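Multicopper oxidase (Pseudomonas thermotolerans, PDB 6VOW) probably oxidises phenolic, lignin-related substrates as a laccase, passing the electrons through its copper centres to reduce dioxygen to water. Local coordinates at residues F397-S402 / I408-D413. Sequence-based numbering, arbitrary orientation.
Sequences FKVLSS and IPYFTD
Phe397 and Thr412 form a hydrogen-bonded antiparallel pair. Phe397 N donates to Thr412 O, and Thr412 N returns a bond of 2.8 Å to Phe397 O. The Phe397 ring folds back over its own pair: CG sits between backbone N and carbonyl carbon (chi1 52°), which swings the ring so that its centre lies under Thr412 O, 3.5 Å from the plane. Phe397 CE1 meets Thr412 CG2 at 3.6 Å.

Val399 lies on the same side of the sheet as Phe397, Tyr410 and Thr412. Its CG2 lies over one face of the Tyr410 ring, 3.7 Å from the centroid in a CH-pi contact. The same methyl packs tightly on Thr412 CG2, at 3.5 Å. On the opposite side of the sheet, Lys398 CB rests over the Phe411 ring, 4.1 Å from its centroid. CG lies anti to the backbone N (chi1 -171°), and the extended chain puts CG over the ring centre and carries CD and CE on to CZ and CE2 of Phe411. Pro409 CB meets Lys398 CE at 4.1 Å.

Further out, Lys398 NZ forms a salt bridge with Glu316. Thr412 OG1 is hydrogen-bonded to Asp247. Strand 422-428 flanks 397-402 on its other side, where Leu400 and Ser401 together sit opposite the single residue Arg424, a classic beta bulge. Asp413 OD1 bonds His96, a residue of the trinuclear copper pocket, while OD2 pairs with Arg267.

The hairpin thus closes one edge of a cupredoxin-type sheet. Apolar contacts and backbone bonds hold its strands together, and the polar ends of Lys398, Thr412 and Asp413 bond outside the hairpin. Through Asp413 it reaches the second shell of the copper cluster, where the carboxylate would help orient His96.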
ATOM      1  N   PHE A 397      11.766   3.586  -5.422  1.00 42.36           N
ATOM      2  CA  PHE A 397      12.367   3.607  -6.736  1.00 49.07           C
ATOM      3  C   PHE A 397      11.584   4.567  -7.600  1.00 45.60           C
ATOM      4  O   PHE A 397      10.443   4.916  -7.294  1.00 57.63           O
ATOM      5  CB  PHE A 397      12.467   2.207  -7.366  1.00 50.20           C
ATOM      6  CG  PHE A 397      11.180   1.465  -7.377  1.00 51.03           C
ATOM      7  CD1 PHE A 397      10.243   1.690  -8.369  1.00 47.59           C
ATOM      8  CD2 PHE A 397      10.904   0.529  -6.392  1.00 48.96           C
ATOM      9  CE1 PHE A 397       9.018   0.979  -8.334  1.00 51.64           C
ATOM     10  CE2 PHE A 397       9.745  -0.185  -6.367  1.00 51.59           C
ATOM     11  CZ  PHE A 397       8.790   0.026  -7.340  1.00 51.73           C
ATOM     12  N   LYS A 398      12.233   5.007  -8.651  1.00 41.65           N
ATOM     13  CA  LYS A 398      11.662   5.885  -9.658  1.00 45.38           C
ATOM     14  C   LYS A 398      11.374   5.079 -10.893  1.00 44.68           C
ATOM     15  O   LYS A 398      12.247   4.404 -11.417  1.00 51.94           O
ATOM     16  CB  LYS A 398      12.687   6.976 -10.027  1.00 49.39           C
ATOM     17  CG  LYS A 398      12.129   8.064 -10.912  1.00 53.67           C
ATOM     18  CD  LYS A 398      13.064   9.205 -11.093  1.00 59.25           C
ATOM     19  CE  LYS A 398      12.282  10.469 -11.382  1.00 64.61           C
ATOM     20  NZ  LYS A 398      13.265  11.595 -11.527  1.00 78.41           N
ATOM     21  N   VAL A 399      10.162   5.148 -11.371  1.00 50.69           N
ATOM     22  CA  VAL A 399       9.716   4.378 -12.526  1.00 47.92           C
ATOM     23  C   VAL A 399      10.139   5.104 -13.759  1.00 50.40           C
ATOM     24  O   VAL A 399       9.788   6.292 -13.965  1.00 46.26           O
ATOM     25  CB  VAL A 399       8.194   4.283 -12.538  1.00 45.89           C
ATOM     26  CG1 VAL A 399       7.701   3.417 -13.693  1.00 52.97           C
ATOM     27  CG2 VAL A 399       7.729   3.706 -11.230  1.00 47.21           C
ATOM     28  N   LEU A 400      10.890   4.407 -14.603  1.00 48.48           N
ATOM     29  CA  LEU A 400      11.505   5.128 -15.699  1.00 50.66           C
ATOM     30  C   LEU A 400      10.611   4.996 -16.927  1.00 57.32           C
ATOM     31  O   LEU A 400      10.022   6.007 -17.435  1.00 55.05           O
ATOM     32  CB  LEU A 400      12.897   4.584 -15.957  1.00 49.04           C
ATOM     33  CG  LEU A 400      14.130   5.204 -15.387  1.00 49.43           C
ATOM     34  CD1 LEU A 400      13.934   5.548 -13.922  1.00 59.96           C
ATOM     35  CD2 LEU A 400      15.312   4.288 -15.621  1.00 51.29           C
ATOM     36  N   SER A 401      10.491   3.736 -17.357  1.00 65.56           N
ATOM     37  CA  SER A 401       9.861   3.373 -18.643  1.00 63.03           C
ATOM     38  C   SER A 401       9.146   2.035 -18.539  1.00 64.03           C
ATOM     39  O   SER A 401       9.363   1.257 -17.584  1.00 56.29           O
ATOM     40  CB  SER A 401      10.924   3.300 -19.755  1.00 57.93           C
ATOM     41  OG  SER A 401      12.008   2.462 -19.393  1.00 53.89           O
ATOM     42  N   SER A 402       8.298   1.780 -19.536  1.00 53.61           N
ATOM     43  CA  SER A 402       7.706   0.439 -19.689  1.00 58.08           C
ATOM     44  C   SER A 402       7.660   0.007 -21.134  1.00 61.59           C
ATOM     45  O   SER A 402       7.736   0.838 -22.005  1.00 53.95           O
ATOM     46  CB  SER A 402       6.333   0.402 -19.084  1.00 63.90           C
ATOM     47  OG  SER A 402       5.806  -0.876 -19.243  1.00 65.75           O
ATOM     48  N   ILE A 408       5.297   8.695 -17.219  1.00 64.47           N
ATOM     49  CA  ILE A 408       5.784   9.947 -16.665  1.00 58.33           C
ATOM     50  C   ILE A 408       6.498   9.524 -15.413  1.00 51.08           C
ATOM     51  O   ILE A 408       5.837   9.090 -14.470  1.00 43.75           O
ATOM     52  CB  ILE A 408       4.658  10.898 -16.260  1.00 63.59           C
ATOM     53  CG1 ILE A 408       3.836  11.254 -17.518  1.00 61.65           C
ATOM     54  CG2 ILE A 408       5.269  12.115 -15.522  1.00 56.72           C
ATOM     55  CD1 ILE A 408       2.742  12.242 -17.239  1.00 68.04           C
ATOM     56  N   PRO A 409       7.831   9.654 -15.403  1.00 54.32           N
ATOM     57  CA  PRO A 409       8.637   9.057 -14.352  1.00 50.32           C
ATOM     58  C   PRO A 409       8.248   9.542 -13.007  1.00 54.86           C
ATOM     59  O   PRO A 409       8.097  10.750 -12.825  1.00 64.35           O
ATOM     60  CB  PRO A 409      10.052   9.585 -14.658  1.00 44.99           C
ATOM     61  CG  PRO A 409      10.056   9.785 -16.104  1.00 51.07           C
ATOM     62  CD  PRO A 409       8.693  10.348 -16.406  1.00 53.50           C
ATOM     63  N   TYR A 410       8.141   8.611 -12.061  1.00 51.46           N
ATOM     64  CA  TYR A 410       7.677   8.955 -10.738  1.00 46.57           C
ATOM     65  C   TYR A 410       8.276   7.988  -9.771  1.00 45.13           C
ATOM     66  O   TYR A 410       8.802   6.931 -10.188  1.00 41.09           O
ATOM     67  CB  TYR A 410       6.139   8.901 -10.687  1.00 50.80           C
ATOM     68  CG  TYR A 410       5.564   7.508 -10.950  1.00 59.67           C
ATOM     69  CD1 TYR A 410       5.633   6.903 -12.208  1.00 55.15           C
ATOM     70  CD2 TYR A 410       4.938   6.801  -9.915  1.00 51.70           C
ATOM     71  CE1 TYR A 410       5.103   5.627 -12.410  1.00 64.39           C
ATOM     72  CE2 TYR A 410       4.379   5.579 -10.103  1.00 47.00           C
ATOM     73  CZ  TYR A 410       4.469   4.991 -11.344  1.00 59.88           C
ATOM     74  OH  TYR A 410       3.898   3.772 -11.425  1.00 48.07           O
ATOM     75  N   PHE A 411       8.247   8.385  -8.509  1.00 38.92           N
ATOM     76  CA  PHE A 411       8.777   7.628  -7.367  1.00 42.88           C
ATOM     77  C   PHE A 411       7.685   6.893  -6.678  1.00 45.64           C
ATOM     78  O   PHE A 411       6.615   7.403  -6.487  1.00 47.64           O
ATOM     79  CB  PHE A 411       9.379   8.548  -6.298  1.00 47.80           C
ATOM     80  CG  PHE A 411      10.765   9.073  -6.646  1.00 45.56           C
ATOM     81  CD1 PHE A 411      11.897   8.259  -6.484  1.00 41.14           C
ATOM     82  CD2 PHE A 411      10.924  10.392  -7.059  1.00 43.72           C
ATOM     83  CE1 PHE A 411      13.145   8.705  -6.813  1.00 46.63           C
ATOM     84  CE2 PHE A 411      12.200  10.885  -7.369  1.00 48.37           C
ATOM     85  CZ  PHE A 411      13.304  10.034  -7.244  1.00 46.44           C
ATOM     86  N   THR A 412       7.989   5.710  -6.222  1.00 40.71           N
ATOM     87  CA  THR A 412       7.017   4.816  -5.638  1.00 39.45           C
ATOM     88  C   THR A 412       7.779   3.668  -5.034  1.00 43.65           C
ATOM     89  O   THR A 412       8.929   3.487  -5.362  1.00 45.64           O
ATOM     90  CB  THR A 412       6.022   4.333  -6.733  1.00 40.62           C
ATOM     91  OG1 THR A 412       5.135   3.403  -6.172  1.00 43.38           O
ATOM     92  CG2 THR A 412       6.725   3.713  -7.905  1.00 43.58           C
ATOM     93  N   ASP A 413       7.125   2.919  -4.127  1.00 43.14           N
ATOM     94  CA  ASP A 413       7.608   1.676  -3.526  1.00 43.17           C
ATOM     95  C   ASP A 413       6.995   0.467  -4.287  1.00 56.33           C
ATOM     96  O   ASP A 413       7.370  -0.723  -4.076  1.00 61.25           O
ATOM     97  CB  ASP A 413       7.262   1.636  -2.030  1.00 40.86           C
ATOM     98  CG  ASP A 413       5.754   1.879  -1.746  1.00 57.89           C
ATOM     99  OD1 ASP A 413       4.940   1.030  -2.177  1.00 65.11           O
ATOM    100  OD2 ASP A 413       5.359   2.906  -1.094  1.00 64.00           O
TER